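Local coordinates for autoinducer 2 sensor kinase/phosphatase LuxQ (Vibrio cholerae, PDB 3C38), which senses the complex of autoinducer 2 with LuxP and switches between kinase and phosphatase activity to control phosphate flow through LuxU to LuxO in quorum sensing, at residues 81-86 / 158-163. Residues are numbered along the deposited sequence; the frame is centred on the assembly and turned at random.
Sequences PDLRFI and GIVLND
Asp82 turns its carboxylate toward Val160 with CG anti to its own carbonyl carbon (chi1 -63°). Leu83 holds CG between its backbone N and carbonyl carbon (chi1 62°), which lays the side chain over Gly158. Asp82 OD2 accepts the backbone N-H of Val160, with OD2 to N at 2.7 Å. The donor meets OD2 on the anti side, 17° out of the carboxylate plane. The carboxylate probably stands in for a main-chain carbonyl just past the Leu83 - Gly158 pair. OD2 also touches CG2 of Ile159 at 3.8 Å.

The backbone pairing centres on Gly158. Its N-H binds Leu83 O, with N to O at 2.8 Å. Its O accepts two donors. The bond from Asp82 N is the shorter, 2.8 Å to Gly158 O, and lies nearly in line with the C=O bond. The bond from Leu83 N is longer, 3.3 Å to the same Gly158 O, and its donor is tilted out of the carbonyl plane. CB of Pro81 packs against this oxygen as well.

Leu83 CD1 lies 4.1 Å from Gly158 CA, over the backbone of the glycine. Its other methyl, CD2, meets Val160 CG2 at 4.2 Å, and the two side chains cross at about a right angle. Farther along 83-88, Phe85 stacks on Tyr156 of strand 153-160. On the other edge of 83-88, Arg84 pairs with Asp96 through its backbone.

Asp82 and Leu83 both face Gly158, which makes a classic beta bulge. It marks the start of strand 83-88, beside the end of strand 153-160. The two are neighbours in the five-stranded antiparallel sheet of the periplasmic sensor domain, a member of the Cache clan.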
loop_
_atom_site.group_PDB
_atom_site.type_symbol
_atom_site.label_atom_id
_atom_site.label_comp_id
_atom_site.label_asym_id
_atom_site.label_seq_id
_atom_site.Cartn_x
_atom_site.Cartn_y
_atom_site.Cartn_z
ATOM N N PRO A 81 -0.055 4.753 6.930
ATOM C CA PRO A 81 0.281 3.501 6.236
ATOM C C PRO A 81 -0.387 2.378 7.033
ATOM O O PRO A 81 -0.831 2.609 8.153
ATOM C CB PRO A 81 1.804 3.419 6.354
ATOM C CG PRO A 81 2.237 4.735 7.023
ATOM C CD PRO A 81 1.051 5.187 7.795
ATOM N N ASP A 82 -0.468 1.172 6.482
ATOM C CA ASP A 82 -1.086 0.079 7.231
ATOM C C ASP A 82 -0.077 -0.516 8.199
ATOM O O ASP A 82 -0.443 -1.132 9.199
ATOM C CB ASP A 82 -1.609 -1.013 6.296
ATOM C CG ASP A 82 -2.714 -0.514 5.385
ATOM O OD1 ASP A 82 -3.408 0.446 5.777
ATOM O OD2 ASP A 82 -2.898 -1.078 4.288
ATOM N N LEU A 83 1.199 -0.328 7.900
ATOM C CA LEU A 83 2.240 -0.847 8.766
ATOM C C LEU A 83 3.546 -0.079 8.636
ATOM O O LEU A 83 3.937 0.372 7.546
ATOM C CB LEU A 83 2.463 -2.349 8.504
ATOM C CG LEU A 83 2.932 -2.844 7.136
ATOM C CD1 LEU A 83 4.448 -2.776 7.076
ATOM C CD2 LEU A 83 2.482 -4.281 6.923
ATOM N N ARG A 84 4.201 0.080 9.779
ATOM C CA ARG A 84 5.474 0.775 9.873
ATOM C C ARG A 84 6.424 -0.035 10.741
ATOM O O ARG A 84 6.007 -0.683 11.695
ATOM C CB ARG A 84 5.309 2.133 10.558
ATOM C CG ARG A 84 4.603 3.231 9.796
ATOM C CD ARG A 84 5.094 4.565 10.344
ATOM N NE ARG A 84 4.336 5.725 9.887
ATOM C CZ ARG A 84 3.147 6.079 10.367
ATOM N NH1 ARG A 84 2.566 5.362 11.325
ATOM N NH2 ARG A 84 2.542 7.163 9.897
ATOM N N PHE A 85 7.706 0.007 10.408
ATOM C CA PHE A 85 8.717 -0.654 11.217
ATOM C C PHE A 85 10.072 -0.063 10.836
ATOM O O PHE A 85 10.281 0.356 9.694
ATOM C CB PHE A 85 8.668 -2.184 11.047
ATOM C CG PHE A 85 9.120 -2.673 9.711
ATOM C CD1 PHE A 85 10.474 -2.756 9.409
ATOM C CD2 PHE A 85 8.190 -3.061 8.750
ATOM C CE1 PHE A 85 10.892 -3.221 8.180
ATOM C CE2 PHE A 85 8.598 -3.530 7.510
ATOM C CZ PHE A 85 9.951 -3.610 7.222
ATOM N N ILE A 86 10.976 0.007 11.809
ATOM C CA ILE A 86 12.301 0.573 11.579
ATOM C C ILE A 86 13.378 -0.502 11.586
ATOM O O ILE A 86 13.454 -1.313 12.508
ATOM C CB ILE A 86 12.629 1.636 12.649
ATOM C CG1 ILE A 86 11.604 2.768 12.581
ATOM C CG2 ILE A 86 14.024 2.197 12.429
ATOM C CD1 ILE A 86 11.769 3.804 13.666
ATOM N N GLY A 158 4.209 0.432 4.759
ATOM C CA GLY A 158 3.566 -0.419 3.781
ATOM C C GLY A 158 2.064 -0.238 3.724
ATOM O O GLY A 158 1.448 0.206 4.703
ATOM N N ILE A 159 1.500 -0.561 2.562
ATOM C CA ILE A 159 0.064 -0.516 2.312
ATOM C C ILE A 159 -0.329 -1.934 1.937
ATOM O O ILE A 159 0.190 -2.475 0.961
ATOM C CB ILE A 159 -0.301 0.349 1.103
ATOM C CG1 ILE A 159 0.121 1.791 1.324
ATOM C CG2 ILE A 159 -1.794 0.323 0.884
ATOM C CD1 ILE A 159 -0.019 2.628 0.054
ATOM N N VAL A 160 -1.233 -2.542 2.699
ATOM C CA VAL A 160 -1.675 -3.895 2.382
ATOM C C VAL A 160 -2.854 -3.802 1.424
ATOM O O VAL A 160 -3.871 -3.177 1.735
ATOM C CB VAL A 160 -2.121 -4.668 3.645
ATOM C CG1 VAL A 160 -2.681 -6.043 3.233
ATOM C CG2 VAL A 160 -0.947 -4.829 4.602
ATOM N N LEU A 161 -2.713 -4.426 0.258
ATOM C CA LEU A 161 -3.761 -4.394 -0.756
ATOM C C LEU A 161 -4.947 -5.322 -0.475
ATOM O O LEU A 161 -6.095 -4.955 -0.730
ATOM C CB LEU A 161 -3.160 -4.709 -2.127
ATOM C CG LEU A 161 -2.043 -3.730 -2.514
ATOM C CD1 LEU A 161 -1.466 -4.105 -3.858
ATOM C CD2 LEU A 161 -2.584 -2.295 -2.556
ATOM N N ASN A 162 -4.672 -6.514 0.046
ATOM C CA ASN A 162 -5.733 -7.473 0.347
ATOM C C ASN A 162 -6.771 -6.830 1.249
ATOM O O ASN A 162 -6.432 -6.274 2.296
ATOM C CB ASN A 162 -5.162 -8.717 1.054
ATOM C CG ASN A 162 -4.102 -9.419 0.216
ATOM O OD1 ASN A 162 -3.109 -8.804 -0.199
ATOM N ND2 ASN A 162 -4.314 -10.700 -0.051
ATOM N N ASP A 163 -8.028 -6.907 0.832
ATOM C CA ASP A 163 -9.133 -6.359 1.604
ATOM C C ASP A 163 -9.032 -4.880 1.944
ATOM O O ASP A 163 -9.734 -4.405 2.841
ATOM C CB ASP A 163 -9.294 -7.152 2.899
ATOM C CG ASP A 163 -9.660 -8.595 2.646
ATOM O OD1 ASP A 163 -9.164 -9.453 3.392
ATOM O OD2 ASP A 163 -10.444 -8.864 1.705
#